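Local structure of penicillin-binding protein PbpB (Mycobacterium tuberculosis, 6KGS) at residues F265-V270 and Q384-T389; G295-G300 and S325-L330; Y494-A499 and H528-L533. The protein builds cross-linked peptidoglycan from lipid intermediates for the mycobacterial cell wall and binds penicillins. All coordinates share one frame; numbering follows the deposited sequence.

Contact 1: residues F265-V270 and Q384-T389. With MER ((4R,5S)-3-{[(3S,5S)-5-(dimethylcarbamoyl)pyrrolidin-3-yl]sulfanyl}-5-[(2S,3R)-3-hydroxy-1-oxobutan-2-yl]-4-methyl-4,5-d ihydro-1H-pyrrole-2-carboxylic acid), chain B.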
loop_
_atom_site.group_PDB
_atom_site.type_symbol
_atom_site.label_atom_id
_atom_site.label_comp_id
_atom_site.label_asym_id
_atom_site.label_seq_id
_atom_site.Cartn_x
_atom_site.Cartn_y
_atom_site.Cartn_z
ATOM N N PHE A 265 6.693 -2.552 8.251
ATOM C CA PHE A 265 6.469 -3.915 8.709
ATOM C C PHE A 265 7.201 -4.858 7.769
ATOM O O PHE A 265 7.635 -4.469 6.683
ATOM C CB PHE A 265 4.962 -4.280 8.758
ATOM C CG PHE A 265 4.219 -3.964 7.483
ATOM C CD1 PHE A 265 4.122 -4.902 6.461
ATOM C CD2 PHE A 265 3.656 -2.707 7.288
ATOM C CE1 PHE A 265 3.442 -4.591 5.258
ATOM C CE2 PHE A 265 2.977 -2.384 6.092
ATOM C CZ PHE A 265 2.868 -3.324 5.086
ATOM N N GLU A 266 7.334 -6.119 8.190
ATOM C CA GLU A 266 7.912 -7.071 7.245
ATOM C C GLU A 266 6.804 -7.613 6.362
ATOM O O GLU A 266 5.725 -7.927 6.867
ATOM C CB GLU A 266 8.627 -8.203 7.971
ATOM C CG GLU A 266 9.730 -7.668 8.873
ATOM C CD GLU A 266 10.700 -8.728 9.377
ATOM O OE1 GLU A 266 10.836 -9.817 8.762
ATOM O OE2 GLU A 266 11.340 -8.445 10.402
ATOM N N PRO A 267 7.010 -7.676 5.048
ATOM C CA PRO A 267 5.878 -7.920 4.137
ATOM C C PRO A 267 5.475 -9.381 3.992
ATOM O O PRO A 267 4.342 -9.653 3.551
ATOM C CB PRO A 267 6.400 -7.389 2.806
ATOM C CG PRO A 267 7.949 -7.709 2.917
ATOM C CD PRO A 267 8.234 -7.285 4.324
ATOM N N GLY A 268 6.348 -10.322 4.325
ATOM C CA GLY A 268 6.037 -11.712 4.046
ATOM C C GLY A 268 5.963 -11.955 2.549
ATOM O O GLY A 268 6.605 -11.263 1.744
ATOM N N SER A 269 5.162 -12.949 2.164
ATOM C CA SER A 269 5.170 -13.455 0.788
ATOM C C SER A 269 4.698 -12.440 -0.251
ATOM O O SER A 269 4.904 -12.661 -1.456
ATOM C CB SER A 269 4.301 -14.700 0.709
ATOM O OG SER A 269 4.802 -15.680 1.583
ATOM N N VAL A 270 4.069 -11.338 0.167
ATOM C CA VAL A 270 3.779 -10.262 -0.784
ATOM C C VAL A 270 5.066 -9.765 -1.445
ATOM O O VAL A 270 5.049 -9.338 -2.605
ATOM C CB VAL A 270 2.984 -9.141 -0.077
ATOM C CG1 VAL A 270 2.899 -7.892 -0.927
ATOM C CG2 VAL A 270 1.561 -9.636 0.219
ATOM N N GLN A 384 10.933 -11.814 4.632
ATOM C CA GLN A 384 11.396 -11.614 6.005
ATOM C C GLN A 384 12.789 -10.999 5.964
ATOM O O GLN A 384 13.535 -11.199 5.010
ATOM C CB GLN A 384 11.434 -12.929 6.806
ATOM C CG GLN A 384 10.054 -13.620 7.057
ATOM C CD GLN A 384 9.220 -13.182 8.303
ATOM O OE1 GLN A 384 9.293 -12.057 8.851
ATOM N NE2 GLN A 384 8.336 -14.098 8.690
ATOM N N GLY A 385 13.127 -10.228 6.993
ATOM C CA GLY A 385 14.448 -9.641 7.085
ATOM C C GLY A 385 14.570 -8.266 6.470
ATOM O O GLY A 385 15.690 -7.754 6.323
ATOM N N LEU A 386 13.451 -7.667 6.084
ATOM C CA LEU A 386 13.404 -6.321 5.557
ATOM C C LEU A 386 12.045 -5.773 5.937
ATOM O O LEU A 386 11.117 -6.528 6.250
ATOM C CB LEU A 386 13.606 -6.271 4.030
ATOM C CG LEU A 386 12.433 -6.614 3.095
ATOM C CD1 LEU A 386 12.757 -6.290 1.634
ATOM C CD2 LEU A 386 11.945 -8.088 3.234
ATOM N N SER A 387 11.922 -4.459 5.904
ATOM C CA SER A 387 10.663 -3.844 6.268
ATOM C C SER A 387 10.297 -2.791 5.239
ATOM O O SER A 387 11.168 -2.168 4.629
ATOM C CB SER A 387 10.739 -3.236 7.664
ATOM O OG SER A 387 11.697 -2.194 7.677
ATOM N N MET A 388 8.995 -2.578 5.067
ATOM C CA MET A 388 8.537 -1.508 4.195
ATOM C C MET A 388 7.232 -0.961 4.735
ATOM O O MET A 388 6.542 -1.614 5.527
ATOM C CB MET A 388 8.329 -2.000 2.764
ATOM C CG MET A 388 7.356 -3.177 2.736
ATOM S SD MET A 388 7.120 -3.966 1.134
ATOM C CE MET A 388 8.672 -4.868 0.994
ATOM N N THR A 389 6.905 0.252 4.293
ATOM C CA THR A 389 5.617 0.829 4.603
ATOM C C THR A 389 4.579 0.269 3.649
ATOM O O THR A 389 4.907 -0.307 2.611
ATOM C CB THR A 389 5.650 2.349 4.487
ATOM O OG1 THR A 389 5.764 2.701 3.101
ATOM C CG2 THR A 389 6.849 2.915 5.287
HETATM C C1 MER B . 4.308 -15.925 2.948
HETATM C C2 MER B . 1.917 -18.767 3.749
HETATM C C3 MER B . 4.708 -17.195 3.697
HETATM C C4 MER B . 4.119 -18.444 3.014
HETATM C C5 MER B . 1.878 -18.155 2.576
HETATM O O6 MER B . 3.584 -15.061 3.424
HETATM C C7 MER B . 6.249 -17.264 3.798
HETATM O O8 MER B . 6.675 -18.380 4.593
HETATM C C9 MER B . 6.880 -16.022 4.425
HETATM N N10 MER B . 3.133 -18.050 1.986
HETATM C C11 MER B . 0.666 -17.601 1.941
HETATM O O12 MER B . 0.824 -16.621 1.076
HETATM O O13 MER B . -0.486 -17.957 2.156
HETATM S S14 MER B . 0.652 -18.854 4.849
HETATM C C15 MER B . -0.456 -20.185 4.431
HETATM C C16 MER B . -0.464 -21.227 5.536
HETATM C C17 MER B . -1.875 -21.271 6.117
HETATM C C18 MER B . 3.281 -19.332 3.945
HETATM N N19 MER B . -2.539 -20.029 5.671
HETATM C C20 MER B . 3.673 -19.259 5.408
HETATM C C21 MER B . -1.914 -19.723 4.360
HETATM C C22 MER B . -1.776 -21.455 7.609
HETATM N N23 MER B . -2.294 -20.568 8.487
HETATM O O24 MER B . -1.220 -22.477 7.964
HETATM C C25 MER B . -3.731 -20.366 8.628
HETATM C C26 MER B . -1.473 -19.815 9.417
#
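Phe265 and Met388 exchange backbone hydrogen bonds: Met388 N donates to Phe265 O at 2.8 Å and Phe265 N donates to Met388 O at 2.9 Å, a single antiparallel hydrogen-bonded bridge between two loops. Glu266 adds a third bond. Its CG stands anti to the carbonyl carbon (chi1 -58°) and the chain runs on extended, long enough for Glu266 OE1 to accept a hydrogen bond from Gly385 N at 2.9 Å, the N-H coming from above the carboxylate plane. Glutamate suits this place, because its long chain carries the carboxylate to Gly385 N while its second oxygen, OE2, is hydrogen-bonded to Tyr489 OH. The same Met388 O also lies over one face of the Phe265 ring, offset toward its rim. The compact ring of Pro267 crosses the side chains of Met388 and Leu386 at about right angles: Met388 CE meets Pro267 CG at 3.5 Å, while Leu386 CD2 comes to 4.0 Å from Pro267 CD. Gly268 follows at a positive phi (65°), easily adopted by glycine, and brings the chain to Ser269, the first residue of the SxxK motif of penicillin-binding transpeptidases. Ser269 OG is covalently joined to MER C1 at 1.5 Å, and Ser269 N makes a weak hydrogen bond to MER O6. The chemistry implies a captured acyl-enzyme, its serine following directly on a loop fixed by backbone and carboxylate bonds.

Contact 2: residues G295-G300 and S325-L330. With MER ((4R,5S)-3-{[(3S,5S)-5-(dimethylcarbamoyl)pyrrolidin-3-yl]sulfanyl}-5-[(2S,3R)-3-hydroxy-1-oxobutan-2-yl]-4-methyl-4,5-d ihydro-1H-pyrrole-2-carboxylic acid), chain B.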
loop_
_atom_site.group_PDB
_atom_site.type_symbol
_atom_site.label_atom_id
_atom_site.label_comp_id
_atom_site.label_asym_id
_atom_site.label_seq_id
_atom_site.Cartn_x
_atom_site.Cartn_y
_atom_site.Cartn_z
ATOM N N GLY A 295 9.986 -30.326 -0.109
ATOM C CA GLY A 295 9.348 -29.694 1.030
ATOM C C GLY A 295 10.251 -28.783 1.834
ATOM O O GLY A 295 9.756 -27.924 2.569
ATOM N N SER A 296 11.561 -28.952 1.724
ATOM C CA SER A 296 12.469 -28.077 2.448
ATOM C C SER A 296 13.802 -28.092 1.732
ATOM O O SER A 296 14.119 -29.041 1.018
ATOM C CB SER A 296 12.631 -28.517 3.909
ATOM O OG SER A 296 13.087 -29.855 3.980
ATOM N N ILE A 297 14.585 -27.030 1.918
ATOM C CA ILE A 297 15.977 -27.062 1.504
ATOM C C ILE A 297 16.846 -26.354 2.530
ATOM O O ILE A 297 16.393 -25.481 3.276
ATOM C CB ILE A 297 16.215 -26.445 0.104
ATOM C CG1 ILE A 297 15.884 -24.957 0.083
ATOM C CG2 ILE A 297 15.478 -27.231 -0.974
ATOM C CD1 ILE A 297 16.301 -24.300 -1.219
ATOM N N GLN A 298 18.116 -26.745 2.548
ATOM C CA GLN A 298 19.163 -26.034 3.272
ATOM C C GLN A 298 19.752 -24.966 2.358
ATOM O O GLN A 298 20.160 -25.266 1.232
ATOM C CB GLN A 298 20.262 -27.001 3.728
ATOM C CG GLN A 298 19.758 -28.250 4.446
ATOM C CD GLN A 298 18.981 -27.903 5.705
ATOM O OE1 GLN A 298 19.224 -26.858 6.328
ATOM N NE2 GLN A 298 18.034 -28.767 6.087
ATOM N N MET A 299 19.789 -23.726 2.837
ATOM C CA MET A 299 20.255 -22.625 2.012
ATOM C C MET A 299 20.960 -21.600 2.883
ATOM O O MET A 299 20.390 -21.125 3.871
ATOM C CB MET A 299 19.083 -21.975 1.264
ATOM C CG MET A 299 19.449 -20.706 0.531
ATOM S SD MET A 299 18.221 -20.343 -0.743
ATOM C CE MET A 299 18.860 -18.807 -1.422
ATOM N N GLY A 300 22.190 -21.263 2.512
ATOM C CA GLY A 300 22.953 -20.295 3.291
ATOM C C GLY A 300 22.980 -20.592 4.772
ATOM O O GLY A 300 22.803 -19.683 5.591
ATOM N N SER A 325 4.919 -21.093 -2.451
ATOM C CA SER A 325 5.967 -22.022 -2.012
ATOM C C SER A 325 7.266 -21.272 -1.716
ATOM O O SER A 325 7.813 -20.604 -2.596
ATOM C CB SER A 325 6.200 -23.092 -3.074
ATOM O OG SER A 325 7.385 -23.836 -2.823
ATOM N N ASN A 326 7.747 -21.369 -0.471
ATOM C CA ASN A 326 9.024 -20.762 -0.097
ATOM C C ASN A 326 10.192 -21.452 -0.791
ATOM O O ASN A 326 11.106 -20.790 -1.298
ATOM C CB ASN A 326 9.222 -20.824 1.423
ATOM C CG ASN A 326 8.264 -19.933 2.177
ATOM O OD1 ASN A 326 7.739 -18.962 1.624
ATOM N ND2 ASN A 326 8.036 -20.249 3.457
ATOM N N VAL A 327 10.195 -22.786 -0.787
ATOM C CA VAL A 327 11.257 -23.545 -1.446
ATOM C C VAL A 327 11.323 -23.187 -2.926
ATOM O O VAL A 327 12.396 -22.876 -3.465
ATOM C CB VAL A 327 11.036 -25.057 -1.239
ATOM C CG1 VAL A 327 12.069 -25.876 -2.026
ATOM C CG2 VAL A 327 11.060 -25.398 0.269
ATOM N N GLY A 328 10.175 -23.217 -3.605
ATOM C CA GLY A 328 10.164 -22.850 -5.012
ATOM C C GLY A 328 10.643 -21.428 -5.239
ATOM O O GLY A 328 11.366 -21.143 -6.202
ATOM N N THR A 329 10.271 -20.520 -4.337
ATOM C CA THR A 329 10.701 -19.135 -4.486
ATOM C C THR A 329 12.212 -19.028 -4.359
ATOM O O THR A 329 12.862 -18.319 -5.140
ATOM C CB THR A 329 9.994 -18.273 -3.446
ATOM O OG1 THR A 329 8.590 -18.248 -3.737
ATOM C CG2 THR A 329 10.541 -16.853 -3.443
ATOM N N LEU A 330 12.794 -19.761 -3.402
ATOM C CA LEU A 330 14.239 -19.668 -3.174
ATOM C C LEU A 330 15.032 -20.370 -4.270
ATOM O O LEU A 330 16.117 -19.908 -4.650
ATOM C CB LEU A 330 14.585 -20.232 -1.800
ATOM C CG LEU A 330 14.167 -19.299 -0.658
ATOM C CD1 LEU A 330 14.466 -19.933 0.696
ATOM C CD2 LEU A 330 14.902 -17.983 -0.819
HETATM C C1 MER B . 4.308 -15.925 2.948
HETATM C C2 MER B . 1.917 -18.767 3.749
HETATM C C3 MER B . 4.708 -17.195 3.697
HETATM C C4 MER B . 4.119 -18.444 3.014
HETATM C C5 MER B . 1.878 -18.155 2.576
HETATM O O6 MER B . 3.584 -15.061 3.424
HETATM C C7 MER B . 6.249 -17.264 3.798
HETATM O O8 MER B . 6.675 -18.380 4.593
HETATM C C9 MER B . 6.880 -16.022 4.425
HETATM N N10 MER B . 3.133 -18.050 1.986
HETATM C C11 MER B . 0.666 -17.601 1.941
HETATM O O12 MER B . 0.824 -16.621 1.076
HETATM O O13 MER B . -0.486 -17.957 2.156
HETATM S S14 MER B . 0.652 -18.854 4.849
HETATM C C15 MER B . -0.456 -20.185 4.431
HETATM C C16 MER B . -0.464 -21.227 5.536
HETATM C C17 MER B . -1.875 -21.271 6.117
HETATM C C18 MER B . 3.281 -19.332 3.945
HETATM N N19 MER B . -2.539 -20.029 5.671
HETATM C C20 MER B . 3.673 -19.259 5.408
HETATM C C21 MER B . -1.914 -19.723 4.360
HETATM C C22 MER B . -1.776 -21.455 7.609
HETATM N N23 MER B . -2.294 -20.568 8.487
HETATM O O24 MER B . -1.220 -22.477 7.964
HETATM C C25 MER B . -3.731 -20.366 8.628
HETATM C C26 MER B . -1.473 -19.815 9.417
#
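Val327 and Leu330, one turn apart on the helix whose first residue, Asn326, ends the SxN motif of penicillin-binding proteins, pack against Ile297 and Met299 of a beta hairpin strand. The two methyls of Val327 divide the work: CG1 touches Ile297 CG2 at 3.8 Å, while Val327 CG2 rests on the backbone, 3.7 Å from Ser296 CA. Valine suits this place, since its two methyls meet side chain and main chain at once. Farther along, Met299 reaches out fully extended, with CG anti to the backbone N (chi1 172°), and lays its sulfur beside Leu330; Met299 SD to Leu330 CB is 3.8 Å. The methyl at the end, Met299 CE, comes to 4.1 Å from Leu330 CD2. No hydrogen bond links the two segments, and the strand and helix axes, 8.4 Å apart at closest approach, are inclined at 42°.

Behind this apolar shell the start of the helix is held by polar bonds. Ser325 sits at the N-cap and its OG accepts from Gly328 N at 3.0 Å; glycine fits there because a side chain would crowd that same hydroxyl. Asp306, which follows the partner hairpin strand 302-305, bonds Ser325 OG through OD2 and Val327 N through OD1, thereby tying the hairpin to the helix start. Ser325 O is gripped by Thr329 N and Thr329 OG1, which approach from opposite faces of its plane. Asn326, between the cap and Val327, points elsewhere: its OD1 is bonded to Lys272 NZ, its ND2 also donates to His305 O, and Asn326 ND2 meets the hydroxyl oxygen MER O8 at 2.6 Å, with an N-H...O angle of 160°.

Contact 3: residues Y494-A499 and H528-L533. With MER ((4R,5S)-3-{[(3S,5S)-5-(dimethylcarbamoyl)pyrrolidin-3-yl]sulfanyl}-5-[(2S,3R)-3-hydroxy-1-oxobutan-2-yl]-4-methyl-4,5-d ihydro-1H-pyrrole-2-carboxylic acid), chain B.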
loop_
_atom_site.group_PDB
_atom_site.type_symbol
_atom_site.label_atom_id
_atom_site.label_comp_id
_atom_site.label_asym_id
_atom_site.label_seq_id
_atom_site.Cartn_x
_atom_site.Cartn_y
_atom_site.Cartn_z
ATOM N N TYR A 494 1.686 -12.207 13.713
ATOM C CA TYR A 494 1.936 -11.962 12.296
ATOM C C TYR A 494 1.350 -10.641 11.830
ATOM O O TYR A 494 0.344 -10.158 12.355
ATOM C CB TYR A 494 1.354 -13.053 11.405
ATOM C CG TYR A 494 1.625 -14.471 11.859
ATOM C CD1 TYR A 494 2.801 -15.121 11.512
ATOM C CD2 TYR A 494 0.688 -15.166 12.624
ATOM C CE1 TYR A 494 3.040 -16.437 11.913
ATOM C CE2 TYR A 494 0.919 -16.480 13.034
ATOM C CZ TYR A 494 2.097 -17.106 12.674
ATOM O OH TYR A 494 2.329 -18.405 13.071
ATOM N N TRP A 495 2.024 -10.056 10.846
ATOM C CA TRP A 495 1.397 -9.135 9.925
ATOM C C TRP A 495 0.780 -9.949 8.798
ATOM O O TRP A 495 1.416 -10.861 8.270
ATOM C CB TRP A 495 2.416 -8.148 9.350
ATOM C CG TRP A 495 2.997 -7.152 10.321
ATOM C CD1 TRP A 495 2.355 -6.086 10.911
ATOM C CD2 TRP A 495 4.362 -7.086 10.758
ATOM N NE1 TRP A 495 3.238 -5.376 11.708
ATOM C CE2 TRP A 495 4.475 -5.966 11.628
ATOM C CE3 TRP A 495 5.491 -7.867 10.510
ATOM C CZ2 TRP A 495 5.672 -5.616 12.241
ATOM C CZ3 TRP A 495 6.686 -7.519 11.123
ATOM C CH2 TRP A 495 6.771 -6.402 11.977
ATOM N N ILE A 496 -0.470 -9.647 8.460
ATOM C CA ILE A 496 -1.164 -10.213 7.310
ATOM C C ILE A 496 -1.207 -9.127 6.243
ATOM O O ILE A 496 -1.502 -7.963 6.546
ATOM C CB ILE A 496 -2.584 -10.702 7.677
ATOM C CG1 ILE A 496 -2.527 -11.720 8.827
ATOM C CG2 ILE A 496 -3.302 -11.305 6.451
ATOM C CD1 ILE A 496 -1.457 -12.787 8.713
ATOM N N THR A 497 -0.898 -9.497 5.003
ATOM C CA THR A 497 -0.763 -8.543 3.912
ATOM C C THR A 497 -1.459 -9.083 2.679
ATOM O O THR A 497 -1.566 -10.299 2.486
ATOM C CB THR A 497 0.720 -8.258 3.541
ATOM O OG1 THR A 497 1.394 -9.499 3.304
ATOM C CG2 THR A 497 1.446 -7.493 4.644
ATOM N N PHE A 498 -1.918 -8.165 1.836
ATOM C CA PHE A 498 -2.401 -8.518 0.513
ATOM C C PHE A 498 -2.130 -7.323 -0.377
ATOM O O PHE A 498 -2.214 -6.181 0.081
ATOM C CB PHE A 498 -3.907 -8.877 0.484
ATOM C CG PHE A 498 -4.332 -9.590 -0.806
ATOM C CD1 PHE A 498 -4.570 -8.880 -1.953
ATOM C CD2 PHE A 498 -4.414 -10.977 -0.864
ATOM C CE1 PHE A 498 -4.937 -9.520 -3.123
ATOM C CE2 PHE A 498 -4.760 -11.626 -2.049
ATOM C CZ PHE A 498 -5.011 -10.897 -3.170
ATOM N N ALA A 499 -1.760 -7.583 -1.628
ATOM C CA ALA A 499 -1.611 -6.509 -2.591
ATOM C C ALA A 499 -2.115 -7.023 -3.919
ATOM O O ALA A 499 -1.892 -8.187 -4.257
ATOM C CB ALA A 499 -0.159 -6.041 -2.724
ATOM N N HIS A 528 -6.884 -16.089 8.882
ATOM C CA HIS A 528 -6.331 -14.755 9.094
ATOM C C HIS A 528 -5.802 -14.208 7.775
ATOM O O HIS A 528 -4.605 -13.981 7.590
ATOM C CB HIS A 528 -5.284 -14.773 10.203
ATOM C CG HIS A 528 -4.127 -15.662 9.927
ATOM N ND1 HIS A 528 -4.247 -16.803 9.159
ATOM C CD2 HIS A 528 -2.838 -15.612 10.350
ATOM C CE1 HIS A 528 -3.068 -17.381 9.068
ATOM N NE2 HIS A 528 -2.202 -16.698 9.801
ATOM N N SER A 529 -6.718 -14.008 6.842
ATOM C CA SER A 529 -6.406 -13.560 5.508
ATOM C C SER A 529 -7.028 -12.189 5.290
ATOM O O SER A 529 -8.103 -11.889 5.813
ATOM C CB SER A 529 -6.926 -14.563 4.471
ATOM O OG SER A 529 -6.799 -14.033 3.160
ATOM N N ALA A 530 -6.337 -11.364 4.524
ATOM C CA ALA A 530 -6.840 -10.081 4.085
ATOM C C ALA A 530 -7.490 -10.159 2.718
ATOM O O ALA A 530 -8.059 -9.159 2.266
ATOM C CB ALA A 530 -5.703 -9.077 4.044
ATOM N N ALA A 531 -7.383 -11.307 2.049
ATOM C CA ALA A 531 -8.038 -11.514 0.755
ATOM C C ALA A 531 -9.496 -11.036 0.684
ATOM O O ALA A 531 -9.854 -10.411 -0.329
ATOM C CB ALA A 531 -7.939 -13.007 0.373
ATOM N N PRO A 532 -10.377 -11.295 1.663
ATOM C CA PRO A 532 -11.756 -10.784 1.530
ATOM C C PRO A 532 -11.841 -9.279 1.525
ATOM O O PRO A 532 -12.777 -8.712 0.929
ATOM C CB PRO A 532 -12.484 -11.374 2.748
ATOM C CG PRO A 532 -11.627 -12.543 3.196
ATOM C CD PRO A 532 -10.225 -12.118 2.883
ATOM N N LEU A 533 -10.904 -8.592 2.183
ATOM C CA LEU A 533 -10.955 -7.135 2.137
ATOM C C LEU A 533 -10.640 -6.620 0.738
ATOM O O LEU A 533 -11.298 -5.689 0.256
ATOM C CB LEU A 533 -10.004 -6.532 3.167
ATOM C CG LEU A 533 -9.953 -5.005 3.206
ATOM C CD1 LEU A 533 -11.360 -4.378 3.183
ATOM C CD2 LEU A 533 -9.201 -4.585 4.467
HETATM C C1 MER B . 4.308 -15.925 2.948
HETATM C C2 MER B . 1.917 -18.767 3.749
HETATM C C3 MER B . 4.708 -17.195 3.697
HETATM C C4 MER B . 4.119 -18.444 3.014
HETATM C C5 MER B . 1.878 -18.155 2.576
HETATM O O6 MER B . 3.584 -15.061 3.424
HETATM C C7 MER B . 6.249 -17.264 3.798
HETATM O O8 MER B . 6.675 -18.380 4.593
HETATM C C9 MER B . 6.880 -16.022 4.425
HETATM N N10 MER B . 3.133 -18.050 1.986
HETATM C C11 MER B . 0.666 -17.601 1.941
HETATM O O12 MER B . 0.824 -16.621 1.076
HETATM O O13 MER B . -0.486 -17.957 2.156
HETATM S S14 MER B . 0.652 -18.854 4.849
HETATM C C15 MER B . -0.456 -20.185 4.431
HETATM C C16 MER B . -0.464 -21.227 5.536
HETATM C C17 MER B . -1.875 -21.271 6.117
HETATM C C18 MER B . 3.281 -19.332 3.945
HETATM N N19 MER B . -2.539 -20.029 5.671
HETATM C C20 MER B . 3.673 -19.259 5.408
HETATM C C21 MER B . -1.914 -19.723 4.360
HETATM C C22 MER B . -1.776 -21.455 7.609
HETATM N N23 MER B . -2.294 -20.568 8.487
HETATM O O24 MER B . -1.220 -22.477 7.964
HETATM C C25 MER B . -3.731 -20.366 8.628
HETATM C C26 MER B . -1.473 -19.815 9.417
HETATM O O HOH W 1 -4.024 -12.009 2.998
#
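Water 1 joins Thr497 to Ala530, gripped from both segments: it accepts from Ala530 N at 2.8 Å and donates to Thr497 O at 3.0 Å. The backbone groups are thus linked where no direct hydrogen bond crosses between the segments. The Thr497 side chain heads the other way, and its OG1 is bonded to Pro267 O. Next to the water, Ser529 turns its hydroxyl to the coming helix, and Ser529 OG accepts from Ala531 N at 3.0 Å, a capping bond that suits a small polar residue.

Strand 494-499 belongs to the antiparallel sheet of the transpeptidase domain, which has the fold of the serine beta-lactamases, and helix 531-544 packs on it. Ile496, Phe498 and Tyr494 all direct their CB atoms to this helix side. Ile496 meets the loop with both branches, a shape that suits touching His528 and Ala530 together: its CG2 lies 3.2 Å from His528 O and also packs on Ala530 CB, and Ile496 CD1 comes to 3.5 Å from His528 CD2, the two side chains crossing at about a right angle. With chi1 at 60°, His528 CG lies between its own backbone N and carbonyl carbon, and the imidazole turns its edge to the face of Tyr494 in an offset edge-to-face pair, ring centroids 5.8 Å apart and planes at 67°. At the far end small residues let the helix come in close: Phe498 CB meets Ala530 CB at 4.0 Å, and Phe498 CE2 approaches Ala531 CB at 4.2 Å. The Phe498 ring also meets that of Phe534, farther along the same helix.

In the fold
All three contacts lie in the transpeptidase domain: contact 1 holds the serine bound to MER and contact 2 gives the ligand a hydrogen bond, while contact 3 lies beside the same site. Along the chain, contact 2 is nested within the loop closed by contact 1, and contact 3 follows both. Contacts 1 and 3, with centres about 13 Å apart, touch through the strand 493-502: Phe265 and Glu266 pack on Trp495, and Val270 on Thr497, while the opposite side of the strand carries helix 531-544. Contact 2 stands apart, its centre about 18 Å from that of contact 1 and about 23 Å from that of contact 3. Loop, helix start and sheet, distant in sequence, thus meet round one acylated serine.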